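Local coordinates for putative fusidic acid resistance protein (Staphylococcus aureus, PDB 2YB5) that confers resistance to the antibiotic fusidic acid by clearing the ribosome, probably by binding the translation factor EF-G on which the drug acts, at residues K97-V102 with Y132-N137. Sequence-based numbering, arbitrary orientation.
Sequences KIFRKV and YIVYKN
The ring of Y132 points an edge at F99 in a T-shaped stack, with centroids 5.0 Å apart and planes at 71°. CD1 of Y132 does the touching: it stands over the centre of the F99 ring, nearly equidistant from all its carbons and 3.8 Å from F99 CZ. I98 CG2 sits over the opposite face, so the phenyl ring is clamped between its helical neighbour and the strand. At the rim, CG2 of V134 comes in near the ring plane, 3.6 Å from F99 CE2. F99 reaches this slot with CG anti to its own carbonyl carbon (chi1 -61°), just where helix 92-98 has ended and a type I turn, F99 to V102, begins. The contact thus lays the end of that helix on one face of the antiparallel sheet in the treble-clef zinc-finger family region; Y132 and V134 point to this face, I133 to the other. W123 from the adjoining strand 121-125 also touches F99, Y132 and V134. At the turn's last residue, V102 CG1 packs against the phenol end of Y132, 3.5 Å from OH, while that hydroxyl hydrogen-bonds to R130 NH1. More loosely, I98 CD1 lies 4.4 Å from V134 CG1; both side chains touch F142.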
loop_
_atom_site.group_PDB
_atom_site.type_symbol
_atom_site.label_atom_id
_atom_site.label_comp_id
_atom_site.label_asym_id
_atom_site.label_seq_id
_atom_site.Cartn_x
_atom_site.Cartn_y
_atom_site.Cartn_z
ATOM N N LYS A 97 19.602 9.778 10.349
ATOM C CA LYS A 97 19.120 9.991 11.716
ATOM C C LYS A 97 18.160 8.901 12.175
ATOM O O LYS A 97 18.248 8.420 13.298
ATOM C CB LYS A 97 18.432 11.350 11.843
ATOM C CG LYS A 97 17.865 11.609 13.245
ATOM C CD LYS A 97 17.723 13.097 13.497
ATOM C CE LYS A 97 17.372 13.402 14.951
ATOM N NZ LYS A 97 17.680 14.835 15.262
ATOM N N ILE A 98 17.231 8.528 11.302
ATOM C CA ILE A 98 16.302 7.434 11.587
ATOM C C ILE A 98 17.079 6.155 11.910
ATOM O O ILE A 98 16.744 5.446 12.861
ATOM C CB ILE A 98 15.355 7.192 10.397
ATOM C CG1 ILE A 98 14.387 8.366 10.255
ATOM C CG2 ILE A 98 14.588 5.860 10.558
ATOM C CD1 ILE A 98 13.676 8.415 8.901
ATOM N N PHE A 99 18.121 5.875 11.129
ATOM C CA PHE A 99 18.962 4.693 11.352
ATOM C C PHE A 99 20.348 5.076 11.907
ATOM O O PHE A 99 21.376 4.557 11.463
ATOM C CB PHE A 99 19.072 3.891 10.057
ATOM C CG PHE A 99 17.747 3.387 9.564
ATOM C CD1 PHE A 99 17.031 2.462 10.306
ATOM C CD2 PHE A 99 17.203 3.853 8.386
ATOM C CE1 PHE A 99 15.810 2.001 9.869
ATOM C CE2 PHE A 99 15.968 3.393 7.942
ATOM C CZ PHE A 99 15.277 2.468 8.680
ATOM N N ARG A 100 20.331 5.964 12.907
ATOM C CA ARG A 100 21.533 6.564 13.526
ATOM C C ARG A 100 22.598 5.547 13.955
ATOM O O ARG A 100 23.792 5.823 13.857
ATOM C CB ARG A 100 21.093 7.395 14.750
ATOM C CG ARG A 100 22.206 7.999 15.607
ATOM C CD ARG A 100 22.837 9.213 14.962
ATOM N NE ARG A 100 21.903 10.343 14.932
ATOM C CZ ARG A 100 21.722 11.218 15.922
ATOM N NH1 ARG A 100 22.417 11.128 17.059
ATOM N NH2 ARG A 100 20.834 12.196 15.772
ATOM N N LYS A 101 22.167 4.388 14.441
ATOM C CA LYS A 101 23.105 3.373 14.934
ATOM C C LYS A 101 23.766 2.549 13.824
ATOM O O LYS A 101 24.724 1.815 14.092
ATOM C CB LYS A 101 22.407 2.427 15.919
ATOM C CG LYS A 101 22.000 3.081 17.236
ATOM C CD LYS A 101 21.338 2.059 18.142
ATOM C CE LYS A 101 20.830 2.669 19.440
ATOM N NZ LYS A 101 20.182 1.630 20.313
ATOM N N VAL A 102 23.258 2.657 12.597
ATOM C CA VAL A 102 23.798 1.911 11.467
ATOM C C VAL A 102 24.938 2.713 10.852
ATOM O O VAL A 102 24.723 3.798 10.317
ATOM C CB VAL A 102 22.702 1.618 10.416
ATOM C CG1 VAL A 102 23.276 0.921 9.187
ATOM C CG2 VAL A 102 21.596 0.777 11.039
ATOM N N TYR A 132 15.102 -2.636 5.237
ATOM C CA TYR A 132 14.800 -1.386 5.902
ATOM C C TYR A 132 13.398 -0.964 5.492
ATOM O O TYR A 132 13.025 -1.124 4.325
ATOM C CB TYR A 132 15.772 -0.306 5.432
ATOM C CG TYR A 132 17.186 -0.501 5.874
ATOM C CD1 TYR A 132 17.614 -0.008 7.093
ATOM C CD2 TYR A 132 18.108 -1.153 5.067
ATOM C CE1 TYR A 132 18.902 -0.160 7.503
ATOM C CE2 TYR A 132 19.413 -1.312 5.473
ATOM C CZ TYR A 132 19.802 -0.814 6.697
ATOM O OH TYR A 132 21.094 -0.951 7.133
ATOM N N ILE A 133 12.633 -0.418 6.437
ATOM C CA ILE A 133 11.278 0.051 6.172
ATOM C C ILE A 133 11.104 1.445 6.758
ATOM O O ILE A 133 11.325 1.630 7.933
ATOM C CB ILE A 133 10.220 -0.913 6.761
ATOM C CG1 ILE A 133 10.136 -2.188 5.911
ATOM C CG2 ILE A 133 8.845 -0.235 6.862
ATOM C CD1 ILE A 133 9.593 -3.431 6.669
ATOM N N VAL A 134 10.732 2.414 5.927
ATOM C CA VAL A 134 10.501 3.787 6.356
ATOM C C VAL A 134 9.064 4.177 5.994
ATOM O O VAL A 134 8.551 3.797 4.936
ATOM C CB VAL A 134 11.527 4.768 5.716
ATOM C CG1 VAL A 134 11.167 6.230 5.985
ATOM C CG2 VAL A 134 12.951 4.459 6.234
ATOM N N TYR A 135 8.433 4.918 6.898
ATOM C CA TYR A 135 7.045 5.346 6.777
ATOM C C TYR A 135 6.786 6.586 7.639
ATOM O O TYR A 135 7.627 6.990 8.461
ATOM C CB TYR A 135 6.099 4.206 7.196
ATOM C CG TYR A 135 6.310 3.755 8.630
ATOM C CD1 TYR A 135 5.623 4.367 9.670
ATOM C CD2 TYR A 135 7.213 2.740 8.948
ATOM C CE1 TYR A 135 5.816 3.972 10.985
ATOM C CE2 TYR A 135 7.430 2.357 10.255
ATOM C CZ TYR A 135 6.717 2.978 11.269
ATOM O OH TYR A 135 6.893 2.627 12.572
ATOM N N LYS A 136 5.619 7.186 7.426
ATOM C CA LYS A 136 5.120 8.277 8.265
ATOM C C LYS A 136 4.168 7.709 9.307
ATOM O O LYS A 136 3.312 6.890 8.976
ATOM C CB LYS A 136 4.367 9.295 7.419
ATOM C CG LYS A 136 5.229 10.102 6.472
ATOM C CD LYS A 136 6.076 11.135 7.192
ATOM C CE LYS A 136 6.624 12.183 6.232
ATOM N NZ LYS A 136 5.628 13.266 5.944
ATOM N N ASN A 137 4.302 8.153 10.556
ATOM C CA ASN A 137 3.410 7.708 11.627
ATOM C C ASN A 137 2.123 8.543 11.697
ATOM O O ASN A 137 1.911 9.446 10.890
ATOM C CB ASN A 137 4.137 7.684 12.987
ATOM C CG ASN A 137 4.581 9.054 13.445
ATOM O OD1 ASN A 137 4.034 10.064 13.022
ATOM N ND2 ASN A 137 5.577 9.094 14.326
#